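Local coordinates for protein CrmK (Actinoalloteichus sp. WH1-2216-6, PDB 5I1V) that is a flavin-dependent oxidase, carrying covalently bound FAD, that takes part in the recycling of shunt products during caerulomycin biosynthesis, at residues A[180-185]-A[483-488]. Sequence-based numbering, arbitrary orientation.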
ATOM      1  N   ARG A 180      -7.470  21.629 -28.710  1.00 27.36           N
ATOM      2  CA  ARG A 180      -8.413  20.639 -28.256  1.00 26.87           C
ATOM      3  C   ARG A 180      -8.087  19.261 -28.802  1.00 26.86           C
ATOM      4  O   ARG A 180      -8.401  18.262 -28.178  1.00 22.91           O
ATOM      5  CB  ARG A 180      -9.824  21.045 -28.663  1.00 31.28           C
ATOM      6  CG  ARG A 180     -10.906  20.364 -27.879  1.00 32.94           C
ATOM      7  CD  ARG A 180     -12.276  20.820 -28.359  1.00 36.22           C
ATOM      8  NE  ARG A 180     -13.252  20.356 -27.385  1.00 41.85           N
ATOM      9  CZ  ARG A 180     -13.726  19.118 -27.309  1.00 40.89           C
ATOM     10  NH1 ARG A 180     -13.345  18.198 -28.175  1.00 44.84           N
ATOM     11  NH2 ARG A 180     -14.606  18.805 -26.356  1.00 45.12           N
ATOM     12  N   ASP A 181      -7.448  19.194 -29.965  1.00 26.22           N
ATOM     13  CA  ASP A 181      -6.980  17.915 -30.482  1.00 27.42           C
ATOM     14  C   ASP A 181      -6.012  17.200 -29.533  1.00 22.41           C
ATOM     15  O   ASP A 181      -6.099  15.992 -29.330  1.00 22.95           O
ATOM     16  CB  ASP A 181      -6.371  18.068 -31.894  1.00 28.72           C
ATOM     17  CG  ASP A 181      -5.172  19.031 -31.943  1.00 32.39           C
ATOM     18  OD1 ASP A 181      -5.093  20.015 -31.143  1.00 32.37           O
ATOM     19  OD2 ASP A 181      -4.312  18.839 -32.838  1.00 30.63           O
ATOM     20  N   LEU A 182      -5.053  17.931 -28.995  1.00 21.88           N
ATOM     21  CA  LEU A 182      -4.138  17.393 -27.992  1.00 20.47           C
ATOM     22  C   LEU A 182      -4.867  16.895 -26.745  1.00 19.92           C
ATOM     23  O   LEU A 182      -4.541  15.814 -26.201  1.00 18.72           O
ATOM     24  CB  LEU A 182      -3.068  18.426 -27.598  1.00 21.49           C
ATOM     25  CG  LEU A 182      -1.870  17.925 -26.827  1.00 21.11           C
ATOM     26  CD1 LEU A 182      -1.229  16.755 -27.573  1.00 21.73           C
ATOM     27  CD2 LEU A 182      -0.878  19.062 -26.610  1.00 22.72           C
ATOM     28  N   TRP A 183      -5.862  17.655 -26.293  1.00 19.53           N
ATOM     29  CA  TRP A 183      -6.678  17.235 -25.152  1.00 18.58           C
ATOM     30  C   TRP A 183      -7.386  15.944 -25.510  1.00 18.80           C
ATOM     31  O   TRP A 183      -7.377  14.979 -24.737  1.00 19.30           O
ATOM     32  CB  TRP A 183      -7.670  18.318 -24.725  1.00 18.88           C
ATOM     33  CG  TRP A 183      -8.720  17.791 -23.790  1.00 18.58           C
ATOM     34  CD1 TRP A 183      -8.656  17.715 -22.443  1.00 19.02           C
ATOM     35  CD2 TRP A 183      -9.961  17.218 -24.172  1.00 19.58           C
ATOM     36  NE1 TRP A 183      -9.780  17.140 -21.950  1.00 19.63           N
ATOM     37  CE2 TRP A 183     -10.601  16.805 -22.999  1.00 19.59           C
ATOM     38  CE3 TRP A 183     -10.585  17.001 -25.411  1.00 19.90           C
ATOM     39  CZ2 TRP A 183     -11.877  16.253 -22.996  1.00 20.84           C
ATOM     40  CZ3 TRP A 183     -11.807  16.402 -25.428  1.00 21.31           C
ATOM     41  CH2 TRP A 183     -12.461  16.034 -24.226  1.00 23.09           C
ATOM     42  N   TRP A 184      -7.959  15.876 -26.712  1.00 18.10           N
ATOM     43  CA  TRP A 184      -8.719  14.710 -27.091  1.00 18.13           C
ATOM     44  C   TRP A 184      -7.873  13.447 -27.156  1.00 18.99           C
ATOM     45  O   TRP A 184      -8.324  12.375 -26.787  1.00 17.67           O
ATOM     46  CB  TRP A 184      -9.407  14.953 -28.434  1.00 19.56           C
ATOM     47  CG  TRP A 184     -10.305  13.842 -28.909  1.00 19.92           C
ATOM     48  CD1 TRP A 184     -11.641  13.697 -28.628  1.00 21.06           C
ATOM     49  CD2 TRP A 184      -9.974  12.757 -29.782  1.00 21.01           C
ATOM     50  NE1 TRP A 184     -12.145  12.606 -29.264  1.00 20.27           N
ATOM     51  CE2 TRP A 184     -11.155  12.004 -29.982  1.00 20.32           C
ATOM     52  CE3 TRP A 184      -8.802  12.343 -30.404  1.00 20.74           C
ATOM     53  CZ2 TRP A 184     -11.201  10.874 -30.797  1.00 22.01           C
ATOM     54  CZ3 TRP A 184      -8.851  11.231 -31.219  1.00 23.60           C
ATOM     55  CH2 TRP A 184     -10.053  10.500 -31.404  1.00 21.18           C
ATOM     56  N   ALA A 185      -6.650  13.598 -27.656  1.00 18.56           N
ATOM     57  CA  ALA A 185      -5.699  12.495 -27.706  1.00 18.57           C
ATOM     58  C   ALA A 185      -5.392  11.891 -26.336  1.00 18.05           C
ATOM     59  O   ALA A 185      -5.142  10.721 -26.215  1.00 18.91           O
ATOM     60  CB  ALA A 185      -4.428  12.935 -28.357  1.00 18.44           C
ATOM     61  N   SER A 483       1.150  13.364 -35.584  1.00 25.36           N
ATOM     62  CA  SER A 483       1.938  13.976 -36.595  1.00 30.59           C
ATOM     63  C   SER A 483       1.981  15.497 -36.408  1.00 28.62           C
ATOM     64  O   SER A 483       2.972  16.130 -36.735  1.00 28.55           O
ATOM     65  CB  SER A 483       1.426  13.528 -37.961  1.00 35.28           C
ATOM     66  OG  SER A 483       1.797  14.453 -38.917  1.00 45.60           O
ATOM     67  N   ARG A 484       0.944  16.084 -35.825  1.00 26.43           N
ATOM     68  CA  ARG A 484       0.953  17.506 -35.587  1.00 26.91           C
ATOM     69  C   ARG A 484       1.785  17.866 -34.362  1.00 26.23           C
ATOM     70  O   ARG A 484       2.439  18.914 -34.316  1.00 25.06           O
ATOM     71  CB  ARG A 484      -0.490  17.971 -35.397  1.00 30.77           C
ATOM     72  CG  ARG A 484      -0.696  19.393 -34.920  1.00 37.00           C
ATOM     73  CD  ARG A 484      -2.102  19.886 -35.314  1.00 43.37           C
ATOM     74  NE  ARG A 484      -2.881  20.469 -34.216  1.00 49.02           N
ATOM     75  CZ  ARG A 484      -2.739  21.701 -33.713  1.00 48.83           C
ATOM     76  NH1 ARG A 484      -1.808  22.517 -34.184  1.00 51.33           N
ATOM     77  NH2 ARG A 484      -3.533  22.115 -32.718  1.00 43.65           N
ATOM     78  N   TRP A 485       1.724  17.031 -33.333  1.00 23.43           N
ATOM     79  CA  TRP A 485       2.250  17.447 -32.016  1.00 22.74           C
ATOM     80  C   TRP A 485       3.610  16.834 -31.635  1.00 22.92           C
ATOM     81  O   TRP A 485       4.330  17.398 -30.810  1.00 22.74           O
ATOM     82  CB  TRP A 485       1.203  17.160 -30.949  1.00 22.10           C
ATOM     83  CG  TRP A 485       0.128  18.163 -30.889  1.00 22.70           C
ATOM     84  CD1 TRP A 485      -1.146  18.015 -31.313  1.00 22.31           C
ATOM     85  CD2 TRP A 485       0.228  19.490 -30.370  1.00 22.67           C
ATOM     86  NE1 TRP A 485      -1.842  19.160 -31.117  1.00 24.29           N
ATOM     87  CE2 TRP A 485      -1.042  20.071 -30.497  1.00 23.53           C
ATOM     88  CE3 TRP A 485       1.234  20.209 -29.747  1.00 23.43           C
ATOM     89  CZ2 TRP A 485      -1.320  21.352 -30.083  1.00 25.04           C
ATOM     90  CZ3 TRP A 485       0.963  21.517 -29.356  1.00 24.51           C
ATOM     91  CH2 TRP A 485      -0.310  22.062 -29.512  1.00 25.36           C
ATOM     92  N   ASP A 486       3.925  15.675 -32.206  1.00 21.57           N
ATOM     93  CA  ASP A 486       5.246  15.054 -32.100  1.00 21.30           C
ATOM     94  C   ASP A 486       5.749  14.682 -33.501  1.00 21.11           C
ATOM     95  O   ASP A 486       5.901  13.487 -33.822  1.00 21.95           O
ATOM     96  CB  ASP A 486       5.202  13.816 -31.172  1.00 20.04           C
ATOM     97  CG  ASP A 486       6.581  13.203 -30.931  1.00 19.65           C
ATOM     98  OD1 ASP A 486       7.607  13.886 -31.154  1.00 20.91           O
ATOM     99  OD2 ASP A 486       6.662  11.988 -30.598  1.00 23.79           O
ATOM    100  N   PRO A 487       6.010  15.713 -34.341  1.00 22.89           N
ATOM    101  CA  PRO A 487       6.405  15.473 -35.727  1.00 25.62           C
ATOM    102  C   PRO A 487       7.728  14.718 -35.859  1.00 27.03           C
ATOM    103  O   PRO A 487       7.942  14.118 -36.876  1.00 28.08           O
ATOM    104  CB  PRO A 487       6.582  16.899 -36.310  1.00 25.15           C
ATOM    105  CG  PRO A 487       6.632  17.801 -35.135  1.00 24.51           C
ATOM    106  CD  PRO A 487       5.801  17.153 -34.088  1.00 23.33           C
ATOM    107  N   ARG A 488       8.624  14.785 -34.873  1.00 26.49           N
ATOM    108  CA  ARG A 488       9.879  14.060 -34.970  1.00 27.55           C
ATOM    109  C   ARG A 488       9.817  12.669 -34.355  1.00 26.27           C
ATOM    110  O   ARG A 488      10.802  11.968 -34.390  1.00 26.57           O
ATOM    111  CB  ARG A 488      11.020  14.827 -34.326  1.00 30.17           C
ATOM    112  CG  ARG A 488      11.134  16.286 -34.773  1.00 32.46           C
ATOM    113  CD  ARG A 488      11.943  17.081 -33.778  1.00 36.52           C
ATOM    114  NE  ARG A 488      13.289  16.560 -33.674  1.00 39.14           N
ATOM    115  CZ  ARG A 488      14.273  16.869 -34.504  1.00 44.51           C
ATOM    116  NH1 ARG A 488      14.077  17.706 -35.513  1.00 42.74           N
ATOM    117  NH2 ARG A 488      15.473  16.336 -34.318  1.00 48.86           N
TER
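The carboxylate of D181 takes the guanidinium of R484 side-on in a bidentate salt bridge: NE of R484 lies 2.6 Å from OD2 of D181, and NH2 of R484 is 3.1 Å from OD1. Both oxygens are met on their syn sides and the two planar groups are only 16° apart, a nearly coplanar pairing that limits the rotation of both. Aspartate suits the place because its two oxygens can each take one nitrogen. The chain of R484 leaves with CG anti to its backbone N (chi1 171°) and bends at chi3, which turns its NE edge to the acid.

NE1 of W485, a neutral donor, bonds OD2 of D181 at 3.0 Å, arriving from above the carboxylate plane, on the face opposite to NE of R484; its longer bond to OD1 is weak. OD2 is therefore gripped by two donors, which would probably favour the ionised acid.

L182 lays CD2 over the centre of the six-membered ring of W485, a CH-pi contact of 3.8 Å only 7° off the ring normal, while its CD1 reaches CG of the indole. Tryptophan suits the place by joining an N-H at its edge to a broad greasy face, and the branched leucine spans both its rings. With W485 replaced by alanine, OD2 of D181 would probably lose its second donor and L182 the ring it packs on. CZ2 of W485 lies above one face of the R484 guanidinium, offset toward its rim.

The contact joins helix 180-185 to the C-terminal end of helix 475-485, in the berberine-like region, with L182 and W485 both resting on V169 of strand 166-172, in the antiparallel sheet that carries FAD-binding I197; the L182 side chain is about 10 Å from the FAD, so this is structural packing.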